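Local coordinates for phosphotriesterase homology protein (Escherichia coli, PDB 4LEF) that hydrolyses phosphorylated glyceryl acetates and related esters, and aromatic acetates and propionates, at a centre that binds two zinc ions, at residues T9-H14 / R237-M242; E13-D18 / R49-M54; Y33-Q38 / L250-G255; E108-I113 / N149-P154; V140-A145 / L169-A174. All coordinates share one frame; numbering follows the deposited sequence.

Contact 1 of 5, residues T9-H14 / R237-M242; sequences TLAHEH and RVMLSM. With ZN (zinc ion), chain I.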
# COMPACT_ATOMS: atom_id res chain seq x y z
N THR A 9 1.37 -11.42 -4.30
CA THR A 9 1.86 -10.13 -3.89
C THR A 9 0.94 -9.53 -2.85
O THR A 9 -0.28 -9.58 -2.99
CB THR A 9 1.87 -9.15 -5.09
OG1 THR A 9 2.79 -9.61 -6.08
CG2 THR A 9 2.25 -7.71 -4.64
N LEU A 10 1.54 -8.98 -1.81
CA LEU A 10 0.83 -8.18 -0.83
C LEU A 10 0.99 -6.72 -1.26
O LEU A 10 2.11 -6.21 -1.29
CB LEU A 10 1.45 -8.38 0.54
CG LEU A 10 0.79 -9.37 1.50
CD1 LEU A 10 0.27 -10.61 0.81
CD2 LEU A 10 1.75 -9.72 2.64
N ALA A 11 -0.12 -6.06 -1.58
CA ALA A 11 -0.07 -4.77 -2.25
C ALA A 11 0.21 -3.55 -1.36
O ALA A 11 0.50 -2.47 -1.87
CB ALA A 11 -1.35 -4.55 -3.05
N HIS A 12 0.13 -3.72 -0.04
CA HIS A 12 0.34 -2.60 0.87
C HIS A 12 0.81 -3.09 2.22
O HIS A 12 -0.00 -3.54 3.02
CB HIS A 12 -0.94 -1.76 1.02
CG HIS A 12 -0.78 -0.55 1.89
ND1 HIS A 12 -1.08 0.72 1.45
CD2 HIS A 12 -0.38 -0.43 3.18
CE1 HIS A 12 -0.84 1.58 2.43
NE2 HIS A 12 -0.43 0.91 3.49
N GLU A 13 2.11 -3.00 2.46
CA GLU A 13 2.70 -3.47 3.71
C GLU A 13 3.80 -2.53 4.18
O GLU A 13 4.27 -1.69 3.42
CB GLU A 13 3.31 -4.87 3.52
CG GLU A 13 2.32 -5.95 3.14
CD GLU A 13 1.22 -6.11 4.16
OE1 GLU A 13 1.44 -5.72 5.33
OE2 GLU A 13 0.13 -6.61 3.78
N HIS A 14 4.18 -2.67 5.44
CA HIS A 14 5.35 -1.97 5.95
C HIS A 14 6.27 -3.03 6.51
O HIS A 14 5.80 -3.98 7.13
CB HIS A 14 4.94 -0.95 7.01
CG HIS A 14 3.99 0.08 6.49
ND1 HIS A 14 4.42 1.21 5.83
CD2 HIS A 14 2.63 0.11 6.45
CE1 HIS A 14 3.37 1.91 5.44
NE2 HIS A 14 2.27 1.27 5.80
N ARG A 237 -9.92 -5.67 -10.52
CA ARG A 237 -9.43 -4.35 -10.09
C ARG A 237 -9.26 -4.26 -8.57
O ARG A 237 -9.10 -3.16 -8.02
CB ARG A 237 -10.36 -3.24 -10.59
CG ARG A 237 -10.36 -3.04 -12.11
CD ARG A 237 -9.02 -2.52 -12.65
NE ARG A 237 -9.04 -2.42 -14.11
CZ ARG A 237 -8.76 -3.42 -14.95
NH1 ARG A 237 -8.40 -4.61 -14.47
NH2 ARG A 237 -8.82 -3.24 -16.26
N VAL A 238 -9.27 -5.41 -7.89
CA VAL A 238 -9.14 -5.48 -6.44
C VAL A 238 -7.82 -6.12 -6.03
O VAL A 238 -7.41 -7.14 -6.59
CB VAL A 238 -10.28 -6.33 -5.85
CG1 VAL A 238 -10.17 -6.38 -4.34
CG2 VAL A 238 -11.62 -5.77 -6.27
N MET A 239 -7.15 -5.53 -5.04
CA MET A 239 -5.95 -6.14 -4.48
C MET A 239 -6.07 -6.15 -2.96
O MET A 239 -6.83 -5.36 -2.40
CB MET A 239 -4.69 -5.40 -4.96
CG MET A 239 -4.45 -5.56 -6.47
SD MET A 239 -2.92 -4.87 -7.11
CE MET A 239 -3.25 -3.11 -6.87
N LEU A 240 -5.33 -7.05 -2.31
CA LEU A 240 -5.52 -7.29 -0.88
C LEU A 240 -4.21 -7.12 -0.13
O LEU A 240 -3.13 -7.28 -0.69
CB LEU A 240 -6.02 -8.72 -0.65
CG LEU A 240 -7.23 -9.19 -1.46
CD1 LEU A 240 -7.52 -10.66 -1.18
CD2 LEU A 240 -8.44 -8.34 -1.15
N SER A 241 -4.31 -6.84 1.16
CA SER A 241 -3.12 -6.79 1.99
C SER A 241 -3.51 -6.73 3.46
O SER A 241 -4.70 -6.66 3.77
CB SER A 241 -2.25 -5.58 1.62
OG SER A 241 -0.88 -5.95 1.50
N MET A 242 -2.51 -6.78 4.34
CA MET A 242 -2.72 -6.67 5.79
C MET A 242 -2.38 -5.28 6.33
O MET A 242 -2.86 -4.90 7.40
CB MET A 242 -1.83 -7.67 6.54
CG MET A 242 -2.04 -9.14 6.22
SD MET A 242 -3.64 -9.71 6.76
CE MET A 242 -3.48 -9.48 8.53
ZN ZN I . 0.35 1.69 5.21
O HOH W 1 -3.19 -8.23 -3.90
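The closing seam of the (beta/alpha)8 barrel, where the first strand (8-13) meets the last (238-240), sets L10 beside S241 and carries the His-X-His metal motif of the metallo-dependent hydrolases. Direct backbone pairing here is slight: A11 N reaches L240 O in one weak bond of 3.4 Å, where the chain turns a corner at A11 and H12. Side-chain oxygens take over at that corner. S241 OG accepts from H12 N at 2.9 Å (N-H...O 158°) and donates to E13 OE2 at 2.6 Å. The glutamate can meet it because its CG stands anti to the carbonyl carbon (chi1 -63°) and the chain folds again at the next bond, laying the carboxylate alongside M242. There OE2 of E13 takes M242 N on its syn lone pair at 2.7 Å, while the serine hydroxyl comes in from above the carboxylate plane, 35° out of it. The other oxygen of E13 is held by I244 N, so this buried group is gripped at both oxygens and its rotation is fixed. Toward the middle of strand 238-240, CB of A11 packs on CB of M239 at 3.9 Å. The histidines flanking E13 point their rings to the zinc ion, which E125 and D243 also bind: H12 NE2 stands 2.0 Å and H14 NE2 2.1 Å from the metal.

Contact 2 of 5, residues E13-D18 / R49-M54; sequences EHLHID and RNVIEM. With ZN (zinc ion), chain I.
H14 and M54 cross at about a right angle, with CE1 of the imidazole 3.4 Å from CB of M54, and CD1 of I17 lies over one face of the same ring, offset toward its rim. Just beyond, E53 turns its carboxylate back to the chain that follows H14. OE2 of E53 accepts from L15 N at 2.8 Å on its anti lone pair, in a nearly straight bond (171°), and takes a weak second donor, H16 N, at 3.3 Å. The bend at chi2 of E53 (-85°) folds the carboxylate round in this way, while CG of E53 packs 3.8 Å from CG of L15. Strands 8-13 and 48-53 are parallel neighbours in the barrel, bridged at E13 and E53: E13 N bonds I52 O at 3.1 Å and M54 N bonds E13 O at 2.8 Å, both nearly linear at the carbonyl. V51 crosses the side chain of E13 at about a right angle, CG1 of V51 meeting CB of E13 at 3.6 Å. T55 serves as second shell to the metal site, its OG1 bonded both to ND1 of the zinc ligand H14 and to OE2 of E53.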
# COMPACT_ATOMS: atom_id res chain seq x y z
N GLU A 13 2.11 -3.00 2.46
CA GLU A 13 2.70 -3.47 3.71
C GLU A 13 3.80 -2.53 4.18
O GLU A 13 4.27 -1.69 3.42
CB GLU A 13 3.31 -4.87 3.52
CG GLU A 13 2.32 -5.95 3.14
CD GLU A 13 1.22 -6.11 4.16
OE1 GLU A 13 1.44 -5.72 5.33
OE2 GLU A 13 0.13 -6.61 3.78
N HIS A 14 4.18 -2.67 5.44
CA HIS A 14 5.35 -1.97 5.95
C HIS A 14 6.27 -3.03 6.51
O HIS A 14 5.80 -3.98 7.13
CB HIS A 14 4.94 -0.95 7.01
CG HIS A 14 3.99 0.08 6.49
ND1 HIS A 14 4.42 1.21 5.83
CD2 HIS A 14 2.63 0.11 6.45
CE1 HIS A 14 3.37 1.91 5.44
NE2 HIS A 14 2.27 1.27 5.80
N LEU A 15 7.57 -2.86 6.27
CA LEU A 15 8.58 -3.75 6.85
C LEU A 15 9.42 -3.00 7.88
O LEU A 15 9.87 -3.59 8.86
CB LEU A 15 9.50 -4.33 5.77
CG LEU A 15 8.78 -5.12 4.68
CD1 LEU A 15 9.80 -5.75 3.74
CD2 LEU A 15 7.89 -6.18 5.30
N HIS A 16 9.60 -1.70 7.65
CA HIS A 16 10.24 -0.83 8.62
C HIS A 16 9.55 0.52 8.55
O HIS A 16 9.69 1.26 7.58
CB HIS A 16 11.73 -0.67 8.33
CG HIS A 16 12.46 0.13 9.37
ND1 HIS A 16 12.33 1.50 9.48
CD2 HIS A 16 13.34 -0.25 10.33
CE1 HIS A 16 13.09 1.93 10.48
NE2 HIS A 16 13.71 0.90 11.01
N ILE A 17 8.78 0.84 9.58
CA ILE A 17 8.11 2.13 9.64
C ILE A 17 8.28 2.64 11.06
O ILE A 17 8.32 1.85 11.98
CB ILE A 17 6.63 2.01 9.25
CG1 ILE A 17 5.88 3.34 9.47
CG2 ILE A 17 5.96 0.86 10.01
CD1 ILE A 17 4.48 3.35 8.88
N ASP A 18 8.43 3.95 11.23
CA ASP A 18 8.60 4.48 12.60
C ASP A 18 7.79 5.75 12.74
O ASP A 18 8.28 6.84 12.45
CB ASP A 18 10.07 4.72 12.96
CG ASP A 18 10.26 5.08 14.44
OD1 ASP A 18 9.28 5.08 15.20
OD2 ASP A 18 11.40 5.37 14.85
N ARG A 49 5.67 -13.88 -2.94
CA ARG A 49 7.06 -13.55 -3.23
C ARG A 49 7.33 -12.06 -3.42
O ARG A 49 8.48 -11.66 -3.59
CB ARG A 49 7.58 -14.34 -4.43
CG ARG A 49 7.70 -15.83 -4.13
CD ARG A 49 8.43 -16.60 -5.23
NE ARG A 49 7.64 -16.84 -6.45
CZ ARG A 49 6.64 -17.72 -6.54
NH1 ARG A 49 6.25 -18.41 -5.47
NH2 ARG A 49 6.02 -17.90 -7.70
N ASN A 50 6.28 -11.25 -3.38
CA ASN A 50 6.43 -9.81 -3.53
C ASN A 50 5.69 -9.07 -2.43
O ASN A 50 4.57 -9.43 -2.07
CB ASN A 50 5.91 -9.33 -4.90
CG ASN A 50 6.42 -10.17 -6.05
OD1 ASN A 50 7.61 -10.19 -6.35
ND2 ASN A 50 5.50 -10.88 -6.72
N VAL A 51 6.32 -8.04 -1.90
CA VAL A 51 5.68 -7.18 -0.91
C VAL A 51 5.92 -5.75 -1.35
O VAL A 51 7.06 -5.36 -1.60
CB VAL A 51 6.28 -7.40 0.49
CG1 VAL A 51 5.88 -6.28 1.42
CG2 VAL A 51 5.82 -8.74 1.04
N ILE A 52 4.85 -4.96 -1.47
CA ILE A 52 5.00 -3.59 -1.90
C ILE A 52 5.06 -2.77 -0.63
O ILE A 52 4.09 -2.69 0.10
CB ILE A 52 3.84 -3.12 -2.81
CG1 ILE A 52 3.49 -4.17 -3.87
CG2 ILE A 52 4.17 -1.79 -3.50
CD1 ILE A 52 4.68 -4.60 -4.75
N GLU A 53 6.21 -2.15 -0.37
CA GLU A 53 6.45 -1.51 0.91
C GLU A 53 6.07 -0.03 0.83
O GLU A 53 6.52 0.69 -0.06
CB GLU A 53 7.92 -1.71 1.32
CG GLU A 53 8.13 -1.90 2.81
CD GLU A 53 8.23 -0.58 3.56
OE1 GLU A 53 8.24 0.48 2.89
OE2 GLU A 53 8.30 -0.61 4.80
N MET A 54 5.24 0.41 1.77
CA MET A 54 4.56 1.70 1.71
C MET A 54 5.16 2.79 2.60
O MET A 54 4.54 3.85 2.79
CB MET A 54 3.09 1.50 2.09
CG MET A 54 2.31 0.53 1.18
SD MET A 54 1.75 1.29 -0.37
CE MET A 54 3.06 0.84 -1.49
ZN ZN I . 0.35 1.69 5.21

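Contact 3 of 5, residues Y33-Q38 / L250-G255; sequences YAFICQ and LKANGG
L250 O is gripped by two backbone donors that approach from opposite faces of its carbonyl plane, G255 N at 2.7 Å and N253 N at 3.0 Å. They tie residues 250-255 into a compact turn with a short 3-10 segment, within the connection that follows the last barrel strand, 238-240. G254 has a phi of 91°, where a CB would press on the carbonyl oxygen before it, which accounts for glycine at this corner. The turn leans on helix 33-45 through apolar side chains. CD1 of L250 sits at the edge of the F35 ring, near its plane, and lies 4.2 Å from CB of F35 and also 4.2 Å from CG1 of I36. Polar ties flank this patch: ND2 of N253 bonds Q32 and the carbonyl of R247, while K251 forms salt bridges with D42 and D259. The amide of N253 stands nearly perpendicular to the phenyl ring. A chi1 of -61°, CG anti to the carbonyl carbon, carries the F35 ring to the 3-10 segment, and the second torsion turns one face to it. Over that face, in a CH-pi contact, CB of A252 stands 3.5 Å from the F35 ring centroid and 8° off the normal.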
# COMPACT_ATOMS: atom_id res chain seq x y z
N TYR A 33 13.81 -6.69 13.13
CA TYR A 33 14.36 -7.39 11.97
C TYR A 33 14.24 -8.91 12.01
O TYR A 33 13.80 -9.50 11.03
CB TYR A 33 15.83 -6.99 11.79
CG TYR A 33 16.53 -7.66 10.63
CD1 TYR A 33 16.42 -7.16 9.33
CD2 TYR A 33 17.32 -8.79 10.84
CE1 TYR A 33 17.08 -7.79 8.26
CE2 TYR A 33 17.97 -9.42 9.79
CZ TYR A 33 17.85 -8.92 8.51
OH TYR A 33 18.52 -9.55 7.49
N ALA A 34 14.66 -9.55 13.10
CA ALA A 34 14.61 -11.01 13.16
C ALA A 34 13.18 -11.54 13.01
O ALA A 34 12.95 -12.52 12.29
CB ALA A 34 15.25 -11.52 14.43
N PHE A 35 12.24 -10.90 13.69
CA PHE A 35 10.83 -11.28 13.59
C PHE A 35 10.31 -11.07 12.18
O PHE A 35 9.56 -11.90 11.64
CB PHE A 35 9.98 -10.45 14.56
CG PHE A 35 10.35 -10.63 16.02
CD1 PHE A 35 11.11 -11.72 16.44
CD2 PHE A 35 9.92 -9.71 16.97
CE1 PHE A 35 11.44 -11.88 17.78
CE2 PHE A 35 10.25 -9.87 18.31
CZ PHE A 35 11.01 -10.95 18.71
N ILE A 36 10.66 -9.95 11.57
CA ILE A 36 10.13 -9.62 10.25
C ILE A 36 10.71 -10.56 9.18
O ILE A 36 10.01 -10.94 8.24
CB ILE A 36 10.34 -8.12 9.92
CG1 ILE A 36 9.38 -7.30 10.78
CG2 ILE A 36 10.06 -7.83 8.45
CD1 ILE A 36 9.80 -5.86 10.98
N CYS A 37 11.97 -10.96 9.34
CA CYS A 37 12.55 -11.96 8.43
C CYS A 37 11.79 -13.27 8.47
O CYS A 37 11.50 -13.86 7.42
CB CYS A 37 14.03 -12.21 8.71
SG CYS A 37 15.10 -10.87 8.16
N GLN A 38 11.46 -13.73 9.67
CA GLN A 38 10.68 -14.95 9.84
C GLN A 38 9.30 -14.80 9.20
O GLN A 38 8.82 -15.71 8.51
CB GLN A 38 10.55 -15.31 11.33
CG GLN A 38 9.75 -16.58 11.59
CD GLN A 38 10.46 -17.81 11.07
OE1 GLN A 38 11.50 -18.20 11.60
NE2 GLN A 38 9.92 -18.42 10.02
N LEU A 250 2.84 -8.34 14.82
CA LEU A 250 3.72 -9.48 14.55
C LEU A 250 3.39 -10.69 15.42
O LEU A 250 3.06 -10.56 16.61
CB LEU A 250 5.19 -9.07 14.74
CG LEU A 250 5.65 -7.85 13.94
CD1 LEU A 250 7.08 -7.48 14.31
CD2 LEU A 250 5.49 -8.06 12.41
N LYS A 251 3.48 -11.88 14.83
CA LYS A 251 3.22 -13.13 15.55
C LYS A 251 4.14 -13.31 16.76
O LYS A 251 3.73 -13.84 17.80
CB LYS A 251 3.33 -14.34 14.60
CG LYS A 251 2.24 -14.37 13.50
CD LYS A 251 2.27 -15.68 12.70
CE LYS A 251 3.30 -15.61 11.58
NZ LYS A 251 3.16 -16.72 10.61
N ALA A 252 5.39 -12.85 16.65
CA ALA A 252 6.32 -12.98 17.77
C ALA A 252 5.86 -12.16 18.98
O ALA A 252 6.24 -12.43 20.10
CB ALA A 252 7.73 -12.59 17.37
N ASN A 253 5.03 -11.15 18.73
CA ASN A 253 4.46 -10.34 19.80
C ASN A 253 3.00 -10.71 20.11
O ASN A 253 2.30 -9.99 20.82
CB ASN A 253 4.59 -8.86 19.43
CG ASN A 253 6.03 -8.41 19.40
OD1 ASN A 253 6.80 -8.66 20.34
ND2 ASN A 253 6.43 -7.78 18.31
N GLY A 254 2.56 -11.83 19.56
CA GLY A 254 1.22 -12.31 19.81
C GLY A 254 0.20 -11.83 18.81
O GLY A 254 -1.00 -12.02 19.01
N GLY A 255 0.67 -11.20 17.73
CA GLY A 255 -0.19 -10.63 16.71
C GLY A 255 -0.52 -11.66 15.65
O GLY A 255 -0.03 -12.79 15.72

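Contact 4 of 5, residues E108-I113 / N149-P154; sequences EIEQGI and NQTGRP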
# COMPACT_ATOMS: atom_id res chain seq x y z
N GLU A 108 14.67 9.49 -6.16
CA GLU A 108 14.56 8.27 -5.35
C GLU A 108 14.22 7.07 -6.22
O GLU A 108 14.63 5.94 -5.92
CB GLU A 108 13.56 8.45 -4.19
CG GLU A 108 14.10 9.35 -3.06
CD GLU A 108 13.42 9.17 -1.71
OE1 GLU A 108 12.24 8.75 -1.66
OE2 GLU A 108 14.07 9.46 -0.68
N ILE A 109 13.51 7.31 -7.32
CA ILE A 109 13.18 6.25 -8.27
C ILE A 109 14.37 5.93 -9.19
O ILE A 109 14.67 4.77 -9.44
CB ILE A 109 11.97 6.65 -9.15
CG1 ILE A 109 10.69 6.68 -8.30
CG2 ILE A 109 11.82 5.70 -10.33
CD1 ILE A 109 9.53 7.39 -9.00
N GLU A 110 15.05 6.97 -9.65
CA GLU A 110 16.11 6.83 -10.66
C GLU A 110 17.53 6.68 -10.10
O GLU A 110 18.36 5.99 -10.70
CB GLU A 110 16.07 8.02 -11.63
CG GLU A 110 14.84 8.06 -12.52
CD GLU A 110 14.83 9.26 -13.44
OE1 GLU A 110 13.97 9.31 -14.33
OE2 GLU A 110 15.68 10.17 -13.25
N GLN A 111 17.82 7.32 -8.98
CA GLN A 111 19.17 7.26 -8.41
C GLN A 111 19.25 6.26 -7.27
O GLN A 111 20.11 5.38 -7.25
CB GLN A 111 19.63 8.63 -7.91
CG GLN A 111 19.45 9.77 -8.90
CD GLN A 111 20.23 9.56 -10.17
OE1 GLN A 111 21.24 8.85 -10.19
NE2 GLN A 111 19.78 10.19 -11.26
N GLY A 112 18.35 6.39 -6.30
CA GLY A 112 18.34 5.48 -5.16
C GLY A 112 17.83 6.13 -3.89
O GLY A 112 17.67 7.35 -3.82
N ILE A 113 17.57 5.31 -2.87
CA ILE A 113 17.05 5.81 -1.60
C ILE A 113 18.01 5.59 -0.42
O ILE A 113 18.75 4.60 -0.38
CB ILE A 113 15.67 5.21 -1.25
CG1 ILE A 113 15.73 3.68 -1.23
CG2 ILE A 113 14.62 5.67 -2.23
CD1 ILE A 113 14.39 3.06 -0.79
N ASN A 149 4.74 11.08 -14.37
CA ASN A 149 4.89 11.43 -15.76
C ASN A 149 6.33 11.32 -16.24
O ASN A 149 6.58 10.91 -17.36
CB ASN A 149 4.29 12.81 -16.03
CG ASN A 149 2.78 12.76 -16.19
OD1 ASN A 149 2.03 13.29 -15.37
ND2 ASN A 149 2.32 12.09 -17.25
N GLN A 150 7.28 11.64 -15.36
CA GLN A 150 8.69 11.56 -15.74
C GLN A 150 9.25 10.12 -15.71
O GLN A 150 10.17 9.80 -16.47
CB GLN A 150 9.55 12.48 -14.87
CG GLN A 150 9.09 13.93 -14.91
CD GLN A 150 10.21 14.92 -14.66
OE1 GLN A 150 10.47 15.32 -13.52
NE2 GLN A 150 10.87 15.34 -15.73
N THR A 151 8.68 9.27 -14.86
CA THR A 151 9.27 7.96 -14.61
C THR A 151 8.42 6.76 -15.02
O THR A 151 8.93 5.65 -15.18
CB THR A 151 9.59 7.76 -13.11
OG1 THR A 151 8.37 7.68 -12.37
CG2 THR A 151 10.45 8.90 -12.57
N GLY A 152 7.11 6.98 -15.18
CA GLY A 152 6.19 5.89 -15.48
C GLY A 152 5.81 5.00 -14.31
O GLY A 152 5.00 4.07 -14.45
N ARG A 153 6.36 5.26 -13.13
CA ARG A 153 6.02 4.42 -11.99
C ARG A 153 4.62 4.72 -11.48
O ARG A 153 4.18 5.88 -11.49
CB ARG A 153 7.06 4.57 -10.87
CG ARG A 153 8.51 4.35 -11.33
CD ARG A 153 8.65 3.10 -12.20
NE ARG A 153 8.14 1.91 -11.53
CZ ARG A 153 7.50 0.91 -12.15
NH1 ARG A 153 7.27 0.96 -13.45
NH2 ARG A 153 7.09 -0.13 -11.44
N PRO A 154 3.90 3.68 -11.02
CA PRO A 154 2.51 3.88 -10.61
C PRO A 154 2.41 4.57 -9.26
O PRO A 154 3.42 4.77 -8.58
CB PRO A 154 1.97 2.45 -10.52
CG PRO A 154 3.17 1.64 -10.16
CD PRO A 154 4.33 2.28 -10.87
O HOH W 2 12.73 11.37 -15.74
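I109 and T151 reach toward each other tip to tip, CD1 of the isoleucine 3.6 Å from OG1 of the threonine, and this is the close-packed part of the contact. CG2 of I109 also lies 3.7 Å from CG of R153, whose chain passes at a slant, so the isoleucine fits against T151 at the end of helix 135-151 and R153 just beyond it. T151 OG1 takes the crowded position between backbone N and carbonyl carbon (chi1 68°), from which it accepts R153 N at 3.2 Å in an ST turn and also bonds A147 O. Replacing T151 by alanine would probably leave R153 N and A147 O without this partner and open a gap against CD1 of I109. The outer side is looser: OE1 of E110 comes no closer than 4.0 Å to CG2 of T151. There a water bridges the helix ends, donating to E110 OE1 at 2.8 Å and to Q150 O at 3.1 Å. The contact thus joins the C-terminal ends of two outer barrel helices, 98-110 and 135-151. Beneath it, I109 rests on T81 of strand 76-81, and R153 NE bonds the carbonyl of G121 in strand 120-121.

Contact 5 of 5, residues V140-A145 / L169-A174; sequences VFIAAA and LALLQA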
# COMPACT_ATOMS: atom_id res chain seq x y z
N VAL A 140 1.47 17.67 -2.76
CA VAL A 140 2.16 16.38 -2.86
C VAL A 140 1.60 15.55 -4.01
O VAL A 140 2.36 14.93 -4.75
CB VAL A 140 2.09 15.58 -1.52
CG1 VAL A 140 2.49 14.09 -1.72
CG2 VAL A 140 2.99 16.23 -0.49
N PHE A 141 0.28 15.57 -4.18
CA PHE A 141 -0.34 14.80 -5.25
C PHE A 141 0.04 15.35 -6.63
O PHE A 141 0.25 14.58 -7.57
CB PHE A 141 -1.87 14.75 -5.07
CG PHE A 141 -2.34 13.57 -4.25
CD1 PHE A 141 -1.99 13.46 -2.91
CD2 PHE A 141 -3.12 12.57 -4.81
CE1 PHE A 141 -2.42 12.37 -2.15
CE2 PHE A 141 -3.56 11.49 -4.06
CZ PHE A 141 -3.21 11.39 -2.73
N ILE A 142 0.14 16.67 -6.74
CA ILE A 142 0.53 17.29 -7.99
C ILE A 142 1.99 16.95 -8.28
O ILE A 142 2.36 16.65 -9.42
CB ILE A 142 0.33 18.82 -7.94
CG1 ILE A 142 -1.17 19.16 -7.87
CG2 ILE A 142 0.97 19.49 -9.13
CD1 ILE A 142 -1.44 20.63 -7.69
N ALA A 143 2.80 16.95 -7.24
CA ALA A 143 4.20 16.55 -7.38
C ALA A 143 4.33 15.07 -7.76
O ALA A 143 5.19 14.70 -8.57
CB ALA A 143 4.98 16.87 -6.11
N ALA A 144 3.48 14.23 -7.18
CA ALA A 144 3.46 12.81 -7.53
C ALA A 144 3.09 12.58 -8.99
O ALA A 144 3.67 11.72 -9.68
CB ALA A 144 2.51 12.07 -6.62
N ALA A 145 2.12 13.36 -9.47
CA ALA A 145 1.71 13.29 -10.87
C ALA A 145 2.88 13.60 -11.80
O ALA A 145 3.08 12.93 -12.82
CB ALA A 145 0.57 14.25 -11.12
N LEU A 169 -8.53 10.59 -7.30
CA LEU A 169 -8.49 10.16 -8.69
C LEU A 169 -8.72 11.33 -9.63
O LEU A 169 -8.03 11.44 -10.65
CB LEU A 169 -9.53 9.08 -8.95
CG LEU A 169 -9.26 7.80 -8.16
CD1 LEU A 169 -10.34 6.79 -8.47
CD2 LEU A 169 -7.88 7.24 -8.50
N ALA A 170 -9.66 12.20 -9.29
CA ALA A 170 -9.98 13.36 -10.14
C ALA A 170 -8.76 14.28 -10.26
O ALA A 170 -8.44 14.78 -11.34
CB ALA A 170 -11.18 14.12 -9.59
N LEU A 171 -8.07 14.47 -9.14
CA LEU A 171 -6.88 15.30 -9.10
C LEU A 171 -5.72 14.69 -9.92
O LEU A 171 -5.10 15.38 -10.73
CB LEU A 171 -6.46 15.52 -7.65
CG LEU A 171 -5.19 16.31 -7.34
CD1 LEU A 171 -5.28 17.72 -7.91
CD2 LEU A 171 -4.96 16.34 -5.82
N LEU A 172 -5.47 13.39 -9.74
CA LEU A 172 -4.37 12.74 -10.44
C LEU A 172 -4.62 12.74 -11.94
O LEU A 172 -3.73 13.00 -12.75
CB LEU A 172 -4.16 11.31 -9.91
CG LEU A 172 -3.55 11.28 -8.50
CD1 LEU A 172 -3.43 9.86 -7.96
CD2 LEU A 172 -2.19 11.97 -8.54
N GLN A 173 -5.87 12.48 -12.32
CA GLN A 173 -6.23 12.43 -13.72
C GLN A 173 -6.10 13.79 -14.40
O GLN A 173 -5.63 13.89 -15.54
CB GLN A 173 -7.66 11.90 -13.87
CG GLN A 173 -8.08 11.71 -15.31
CD GLN A 173 -9.39 10.99 -15.42
OE1 GLN A 173 -10.45 11.58 -15.27
NE2 GLN A 173 -9.33 9.68 -15.67
N ALA A 174 -6.50 14.83 -13.67
CA ALA A 174 -6.40 16.20 -14.16
C ALA A 174 -4.95 16.58 -14.42
O ALA A 174 -4.67 17.47 -15.23
CB ALA A 174 -7.04 17.17 -13.18
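F141 meets two consecutive leucines. Its CB lies 3.6 Å from CD2 of L171, and its ring carbon CD2 stands 3.9 Å from CD2 of L172; both leucine methyls approach the ring obliquely. The same methyl of L172 lies 3.7 Å from F141 O, an oxygen already used inside its helix by A145 N, and 4.4 Å from CB of A145. On the outer side, CD1 of L171 approaches CG1 of I142 at 4.4 Å. The leucines divide this work through their first torsions. L171 has CG anti to the backbone N (chi1 177°), which carries CD2 to CB of F141 and CD1 toward I142. L172 has CG anti to the carbonyl carbon instead (chi1 -72°), bringing the end of a side chain that does not start out toward helix 135-151 round to the ring and to A145. An alanine in place of L172 would remove both methyls and is likely to open a gap beside F141 and A145, with the phenyl ring less firmly held. Behind these residues, two outer helices of the TIM barrel, 135-151 and 165-174, set the spacing: the axes of the short segments 140-145 and 169-174 come within 9.3 Å and cross at -43°. The barrel strands support them from within, I126 of strand 123-127 under F141, and V182 of strand 182-184 under L172. Every contact between side chains of the two segments is carbon on carbon, which suggests that shape and burial, rather than directional bonds, hold these helices against each other.

How the contacts relate
From the N terminus, strand 8-13 starts two closures: contact 1 spans more than 220 residues to join the first and last barrel strands, and contact 2, from the overlapping stretch 13-18, closes a short loop to the neighbouring strand 48-53. They share E13 and H14 and both touch zinc. Contact 3 crosses both, running from helix 33-45 to the connection after the last strand; its I36 touches L15 of contact 2. Contacts 4 and 5 open after contact 2 has closed and lie within the spans of contacts 1 and 3. They cross each other through helix 135-151, linking it to helix 98-110 on one hand and helix 165-174 on the other.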